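Local coordinates for fructooligosaccharide ABC transporter substrate-binding protein FusA (Streptococcus pneumoniae, PDB 5G5Y), which binds short- and long-chain fructooligosaccharides, preferring tetrasaccharides and larger, as the solute-binding subunit of the FusABC-MsmK import transporter, at residues A[235-239]-A[240-244]; A[396-399]-A[400-403]. All coordinates share one frame; numbering follows the deposited sequence.

Contact 1: A[235-239]-A[240-244]; sequences RQLQE and KGLID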
ATOM      1  N   ARG A 235      -8.884  22.943 -12.214  1.00 14.51           N
ATOM      2  CA  ARG A 235      -8.645  24.330 -12.728  1.00 15.61           C
ATOM      3  C   ARG A 235      -9.783  25.327 -12.373  1.00 16.38           C
ATOM      4  O   ARG A 235      -9.520  26.463 -11.989  1.00 17.42           O
ATOM      5  CB  ARG A 235      -8.385  24.311 -14.215  1.00 16.21           C
ATOM      6  CG  ARG A 235      -8.316  25.682 -14.869  1.00 16.37           C
ATOM      7  CD  ARG A 235      -7.183  26.534 -14.346  1.00 16.53           C
ATOM      8  NE  ARG A 235      -7.215  27.876 -14.951  1.00 18.59           N
ATOM      9  CZ  ARG A 235      -6.383  28.874 -14.648  1.00 19.49           C
ATOM     10  NH1 ARG A 235      -5.423  28.719 -13.766  1.00 18.78           N
ATOM     11  NH2 ARG A 235      -6.531  30.059 -15.238  1.00 22.29           N
ATOM     12  N   GLN A 236     -11.019  24.901 -12.530  1.00 16.10           N
ATOM     13  CA  GLN A 236     -12.173  25.690 -12.081  1.00 19.30           C
ATOM     14  C   GLN A 236     -12.073  26.049 -10.621  1.00 17.95           C
ATOM     15  O   GLN A 236     -12.289  27.212 -10.272  1.00 17.96           O
ATOM     16  CB  GLN A 236     -13.489  24.964 -12.300  1.00 22.04           C
ATOM     17  CG  GLN A 236     -13.966  24.846 -13.727  1.00 24.66           C
ATOM     18  CD  GLN A 236     -15.284  24.058 -13.775  1.00 28.79           C
ATOM     19  OE1 GLN A 236     -15.287  22.833 -13.909  1.00 29.83           O
ATOM     20  NE2 GLN A 236     -16.396  24.756 -13.605  1.00 28.97           N
ATOM     21  N   LEU A 237     -11.712  25.083  -9.766  1.00 17.44           N
ATOM     22  CA  LEU A 237     -11.493  25.389  -8.350  1.00 18.08           C
ATOM     23  C   LEU A 237     -10.400  26.413  -8.156  1.00 18.91           C
ATOM     24  O   LEU A 237     -10.557  27.326  -7.321  1.00 20.96           O
ATOM     25  CB  LEU A 237     -11.139  24.153  -7.506  1.00 18.21           C
ATOM     26  CG  LEU A 237     -12.104  22.997  -7.607  1.00 17.82           C
ATOM     27  CD1 LEU A 237     -11.666  21.850  -6.675  1.00 17.72           C
ATOM     28  CD2 LEU A 237     -13.526  23.426  -7.327  1.00 19.40           C
ATOM     29  N   GLN A 238      -9.294  26.272  -8.880  1.00 17.94           N
ATOM     30  CA  GLN A 238      -8.204  27.216  -8.771  1.00 20.87           C
ATOM     31  C   GLN A 238      -8.670  28.631  -9.175  1.00 20.61           C
ATOM     32  O   GLN A 238      -8.331  29.613  -8.499  1.00 22.71           O
ATOM     33  CB  GLN A 238      -7.022  26.795  -9.652  1.00 22.18           C
ATOM     34  CG  GLN A 238      -5.834  27.765  -9.675  1.00 24.17           C
ATOM     35  CD  GLN A 238      -5.098  27.893  -8.361  1.00 28.35           C
ATOM     36  OE1 GLN A 238      -5.220  27.061  -7.448  1.00 29.69           O
ATOM     37  NE2 GLN A 238      -4.287  28.932  -8.269  1.00 31.33           N
ATOM     38  N   GLU A 239      -9.392  28.731 -10.285  1.00 21.78           N
ATOM     39  CA  GLU A 239      -9.821  30.049 -10.818  1.00 24.48           C
ATOM     40  C   GLU A 239     -10.767  30.741  -9.839  1.00 26.29           C
ATOM     41  O   GLU A 239     -10.756  31.967  -9.736  1.00 25.59           O
ATOM     42  CB  GLU A 239     -10.517  29.890 -12.151  1.00 26.30           C
ATOM     43  CG  GLU A 239      -9.594  29.542 -13.307  1.00 29.42           C
ATOM     44  CD  GLU A 239     -10.369  29.283 -14.599  1.00 32.70           C
ATOM     45  OE1 GLU A 239     -11.590  29.440 -14.612  1.00 38.49           O
ATOM     46  OE2 GLU A 239      -9.774  28.943 -15.631  1.00 35.39           O
ATOM     47  N   LYS A 240     -11.575  29.955  -9.131  1.00 23.61           N
ATOM     48  CA  LYS A 240     -12.470  30.490  -8.097  1.00 25.92           C
ATOM     49  C   LYS A 240     -11.829  30.798  -6.750  1.00 25.33           C
ATOM     50  O   LYS A 240     -12.534  31.126  -5.819  1.00 26.65           O
ATOM     51  CB  LYS A 240     -13.656  29.562  -7.942  1.00 27.34           C
ATOM     52  CG  LYS A 240     -14.500  29.523  -9.206  1.00 29.91           C
ATOM     53  CD  LYS A 240     -15.547  28.444  -9.135  1.00 31.56           C
ATOM     54  CE  LYS A 240     -16.129  28.116 -10.498  1.00 34.01           C
ATOM     55  NZ  LYS A 240     -17.169  29.104 -10.880  1.00 35.14           N
ATOM     56  N   GLY A 241     -10.507  30.678  -6.636  1.00 24.67           N
ATOM     57  CA  GLY A 241      -9.790  30.909  -5.370  1.00 25.77           C
ATOM     58  C   GLY A 241     -10.098  29.902  -4.281  1.00 26.05           C
ATOM     59  O   GLY A 241     -10.055  30.220  -3.089  1.00 23.12           O
ATOM     60  N   LEU A 242     -10.411  28.671  -4.672  1.00 23.85           N
ATOM     61  CA  LEU A 242     -10.861  27.681  -3.695  1.00 22.28           C
ATOM     62  C   LEU A 242      -9.744  26.758  -3.229  1.00 22.18           C
ATOM     63  O   LEU A 242      -9.922  26.061  -2.216  1.00 22.67           O
ATOM     64  CB  LEU A 242     -12.023  26.892  -4.285  1.00 22.23           C
ATOM     65  CG  LEU A 242     -13.258  27.704  -4.696  1.00 22.95           C
ATOM     66  CD1 LEU A 242     -14.297  26.849  -5.441  1.00 21.98           C
ATOM     67  CD2 LEU A 242     -13.893  28.390  -3.484  1.00 24.20           C
ATOM     68  N   ILE A 243      -8.596  26.752  -3.920  1.00 20.48           N
ATOM     69  CA  ILE A 243      -7.491  25.868  -3.583  1.00 21.08           C
ATOM     70  C   ILE A 243      -6.508  26.572  -2.661  1.00 23.18           C
ATOM     71  O   ILE A 243      -6.187  27.744  -2.863  1.00 22.08           O
ATOM     72  CB  ILE A 243      -6.739  25.330  -4.847  1.00 20.03           C
ATOM     73  CG1 ILE A 243      -7.719  24.580  -5.772  1.00 19.82           C
ATOM     74  CG2 ILE A 243      -5.598  24.415  -4.429  1.00 19.84           C
ATOM     75  CD1 ILE A 243      -7.083  23.954  -7.015  1.00 20.59           C
ATOM     76  N   ASP A 244      -6.064  25.840  -1.639  1.00 21.83           N
ATOM     77  CA  ASP A 244      -4.923  26.195  -0.815  1.00 23.95           C
ATOM     78  C   ASP A 244      -3.794  26.822  -1.640  1.00 26.53           C
ATOM     79  O   ASP A 244      -3.235  26.178  -2.528  1.00 20.64           O
ATOM     80  CB  ASP A 244      -4.432  24.910  -0.082  1.00 24.77           C
ATOM     81  CG  ASP A 244      -3.525  25.190   1.101  1.00 26.03           C
ATOM     82  OD1 ASP A 244      -2.854  26.237   1.095  1.00 25.94           O
ATOM     83  OD2 ASP A 244      -3.436  24.333   2.027  1.00 24.44           O
TER
HETATM   84  O   HOH W   1      -7.167  28.962  -5.593  1.00 23.61           O
HETATM   85  O   HOH W   2      -3.008  26.630  -5.437  1.00 32.99           O
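Leu237 and Ile243 meet where the helix 225-239 runs out, CB of Leu237 resting 3.9 Å from CG1 of Ile243. The side chain of Leu242 crosses that of Leu237 at about a right angle, and the two touch through single methyls, CD2 of Leu237 and CD1 of Leu242, 4.0 Å apart. The side chain of Gln238 likewise runs across that of Ile243: CG leaves anti to the backbone N (chi1 177°), and a bend at chi2 carries Gln238 OE1 over the isoleucine, 3.5 Å from Ile243 CB. This amide oxygen also accepts a hydrogen bond from a water that donates its other one to Asp244 O.

The backbone beneath is a Schellman motif. Leu242 N donates to Leu237 O at 3.0 Å, Gly241 N to Gln238 O at 3.1 Å, and Gly241 is the C-prime residue with positive phi (66°). The second bond reaches Gln238 O from well above its carbonyl plane. A second water accepts from Ile243 N and lies where it can donate to Gln238 O, one of several acceptors within its reach. One residue before Gly241, Lys240 N still makes the regular helical bond to Gln236 O, and the lysine's CG packs over the same carbonyl oxygen. Phe183 of strand 181-183 touches both Leu237 and Ile243, and Leu164 of helix 157-169 packs against Leu242.

Contact 2: A[396-399]-A[400-403]; sequences TMPD and DAKW
Met397 leads into the turn and lays its side chain against the first turn of helix 399-412. Its CG stands anti to the backbone N (chi1 -167°) and the chain runs on extended to the sulfur, so the thioether reaches past Ala401 to Lys402. On the way Met397 CG meets the methyl of Ala401, CB, at 3.9 Å; Met397 SD then comes to 3.6 Å from Lys402 CA, touching the helix backbone as well as the root of the lysine. The lysine itself leads off from there, and its NZ forms a salt bridge with Asp406 one turn further on. Away from the helix start, Met397 also packs on Leu125 and Tyr391.

Pro398 follows at the N-cap position. Its backbone, with psi at 138°, is still extended, and helical angles begin at Asp399. A proline has no side-chain acceptor to cap the first N-H groups, but its carbonyl takes the usual place of an N-cap residue: Lys402 N donates to Pro398 O at 3.0 Å, almost straight (164° at the hydrogen). The pyrrolidine ring meanwhile lies beside the side chains of the first turn, Pro398 CB 4.3 Å from Ala401 CB and 3.5 Å from Asp400 OD1. That carboxylate folds back over the start of the helix and also receives a weak bond from Ala401 N. The proline side chain lies about 4 Å from that of Trp340, a substrate-binding residue, which puts this helix start beside the sugar site.

Asp399 enters through its backbone: Trp403 N donates to Asp399 O at 3.0 Å, and Trp403 CB lies 3.5 Å from Asp399 O. From there the indole heads away from the turn, toward Asp271 and Asn273.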
ATOM      1  N   THR A 396      -8.455 -11.082  15.816  1.00 20.15           N
ATOM      2  CA  THR A 396      -9.126  -9.843  15.495  1.00 21.14           C
ATOM      3  C   THR A 396      -8.334  -9.032  14.483  1.00 21.66           C
ATOM      4  O   THR A 396      -7.125  -9.167  14.361  1.00 19.42           O
ATOM      5  CB  THR A 396      -9.333  -8.980  16.764  1.00 22.36           C
ATOM      6  OG1 THR A 396      -8.095  -8.846  17.466  1.00 21.53           O
ATOM      7  CG2 THR A 396     -10.352  -9.617  17.659  1.00 24.01           C
ATOM      8  N   MET A 397      -9.044  -8.162  13.770  1.00 21.81           N
ATOM      9  CA  MET A 397      -8.440  -7.100  12.972  1.00 23.77           C
ATOM     10  C   MET A 397      -8.058  -5.913  13.845  1.00 20.78           C
ATOM     11  O   MET A 397      -8.778  -5.575  14.728  1.00 21.43           O
ATOM     12  CB  MET A 397      -9.489  -6.615  11.969  1.00 25.10           C
ATOM     13  CG  MET A 397      -8.945  -5.747  10.887  1.00 28.23           C
ATOM     14  SD  MET A 397     -10.238  -5.414   9.685  1.00 28.79           S
ATOM     15  CE  MET A 397     -10.406  -6.980   8.852  1.00 26.51           C
ATOM     16  N   PRO A 398      -6.951  -5.238  13.555  1.00 21.04           N
ATOM     17  CA  PRO A 398      -6.685  -3.972  14.205  1.00 21.54           C
ATOM     18  C   PRO A 398      -7.869  -2.995  14.056  1.00 21.79           C
ATOM     19  O   PRO A 398      -8.483  -2.921  12.978  1.00 18.65           O
ATOM     20  CB  PRO A 398      -5.458  -3.440  13.470  1.00 22.95           C
ATOM     21  CG  PRO A 398      -4.840  -4.627  12.853  1.00 21.44           C
ATOM     22  CD  PRO A 398      -5.928  -5.577  12.553  1.00 20.29           C
ATOM     23  N   ASP A 399      -8.197  -2.295  15.143  1.00 20.79           N
ATOM     24  CA  ASP A 399      -9.378  -1.417  15.173  1.00 23.72           C
ATOM     25  C   ASP A 399      -9.359  -0.340  14.074  1.00 20.37           C
ATOM     26  O   ASP A 399     -10.388  -0.061  13.497  1.00 19.97           O
ATOM     27  CB  ASP A 399      -9.501  -0.667  16.508  1.00 27.43           C
ATOM     28  CG  ASP A 399      -9.922  -1.554  17.658  1.00 31.77           C
ATOM     29  OD1 ASP A 399     -10.415  -2.687  17.445  1.00 33.06           O
ATOM     30  OD2 ASP A 399      -9.765  -1.072  18.798  1.00 37.52           O
ATOM     31  N   ASP A 400      -8.214   0.273  13.851  1.00 20.52           N
ATOM     32  CA  ASP A 400      -8.097   1.308  12.834  1.00 22.51           C
ATOM     33  C   ASP A 400      -8.313   0.763  11.422  1.00 19.67           C
ATOM     34  O   ASP A 400      -8.934   1.436  10.596  1.00 18.34           O
ATOM     35  CB  ASP A 400      -6.807   2.119  12.941  1.00 24.72           C
ATOM     36  CG  ASP A 400      -5.540   1.281  12.829  1.00 28.88           C
ATOM     37  OD1 ASP A 400      -5.584   0.026  12.850  1.00 30.74           O
ATOM     38  OD2 ASP A 400      -4.467   1.915  12.739  1.00 38.01           O
ATOM     39  N   ALA A 401      -7.843  -0.461  11.175  1.00 19.74           N
ATOM     40  CA  ALA A 401      -8.069  -1.108   9.881  1.00 18.44           C
ATOM     41  C   ALA A 401      -9.532  -1.415   9.688  1.00 17.76           C
ATOM     42  O   ALA A 401     -10.085  -1.197   8.602  1.00 16.98           O
ATOM     43  CB  ALA A 401      -7.256  -2.373   9.747  1.00 18.54           C
ATOM     44  N   LYS A 402     -10.164  -1.943  10.736  1.00 19.14           N
ATOM     45  CA  LYS A 402     -11.580  -2.275  10.674  1.00 19.19           C
ATOM     46  C   LYS A 402     -12.403  -1.030  10.362  1.00 19.38           C
ATOM     47  O   LYS A 402     -13.316  -1.071   9.536  1.00 17.52           O
ATOM     48  CB  LYS A 402     -12.048  -2.931  11.960  1.00 21.67           C
ATOM     49  CG  LYS A 402     -13.536  -3.239  12.048  1.00 25.52           C
ATOM     50  CD  LYS A 402     -14.007  -4.150  10.926  1.00 31.78           C
ATOM     51  CE  LYS A 402     -15.423  -4.667  11.172  1.00 36.49           C
ATOM     52  NZ  LYS A 402     -16.042  -5.127   9.889  1.00 39.98           N
ATOM     53  N   TRP A 403     -12.123   0.044  11.075  1.00 17.57           N
ATOM     54  CA  TRP A 403     -12.805   1.327  10.861  1.00 18.48           C
ATOM     55  C   TRP A 403     -12.699   1.770   9.382  1.00 16.99           C
ATOM     56  O   TRP A 403     -13.702   2.057   8.763  1.00 17.63           O
ATOM     57  CB  TRP A 403     -12.197   2.361  11.772  1.00 19.30           C
ATOM     58  CG  TRP A 403     -12.717   3.747  11.618  1.00 20.88           C
ATOM     59  CD1 TRP A 403     -13.894   4.268  12.149  1.00 22.66           C
ATOM     60  CD2 TRP A 403     -12.071   4.823  10.946  1.00 21.59           C
ATOM     61  NE1 TRP A 403     -13.981   5.606  11.828  1.00 22.64           N
ATOM     62  CE2 TRP A 403     -12.892   5.960  11.079  1.00 22.56           C
ATOM     63  CE3 TRP A 403     -10.876   4.936  10.225  1.00 23.47           C
ATOM     64  CZ2 TRP A 403     -12.535   7.208  10.532  1.00 24.45           C
ATOM     65  CZ3 TRP A 403     -10.545   6.144   9.673  1.00 25.13           C
ATOM     66  CH2 TRP A 403     -11.382   7.268   9.816  1.00 23.53           C
TER

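Read from the N terminus, the chain first reaches contact 1, where helix 225-239 ends and the loop toward helix 252-260 begins. Contact 2 comes much later, where the loop after strand 384-386 enters helix 399-412. Contact 1 is a helix C-terminus, contact 2 a helix N-terminus. Each closes just one local turn, and they stand in series, neither nested nor crossed. The centres of contact 1 and contact 2 lie 36 Å apart, with no touch between them. Contact 1 ties its helix end to helix 157-169, strand 181-183 and helix 429-455, in the outer part of the molecule; contact 2 lies nearer the chain's centre, beside substrate-binding Trp340.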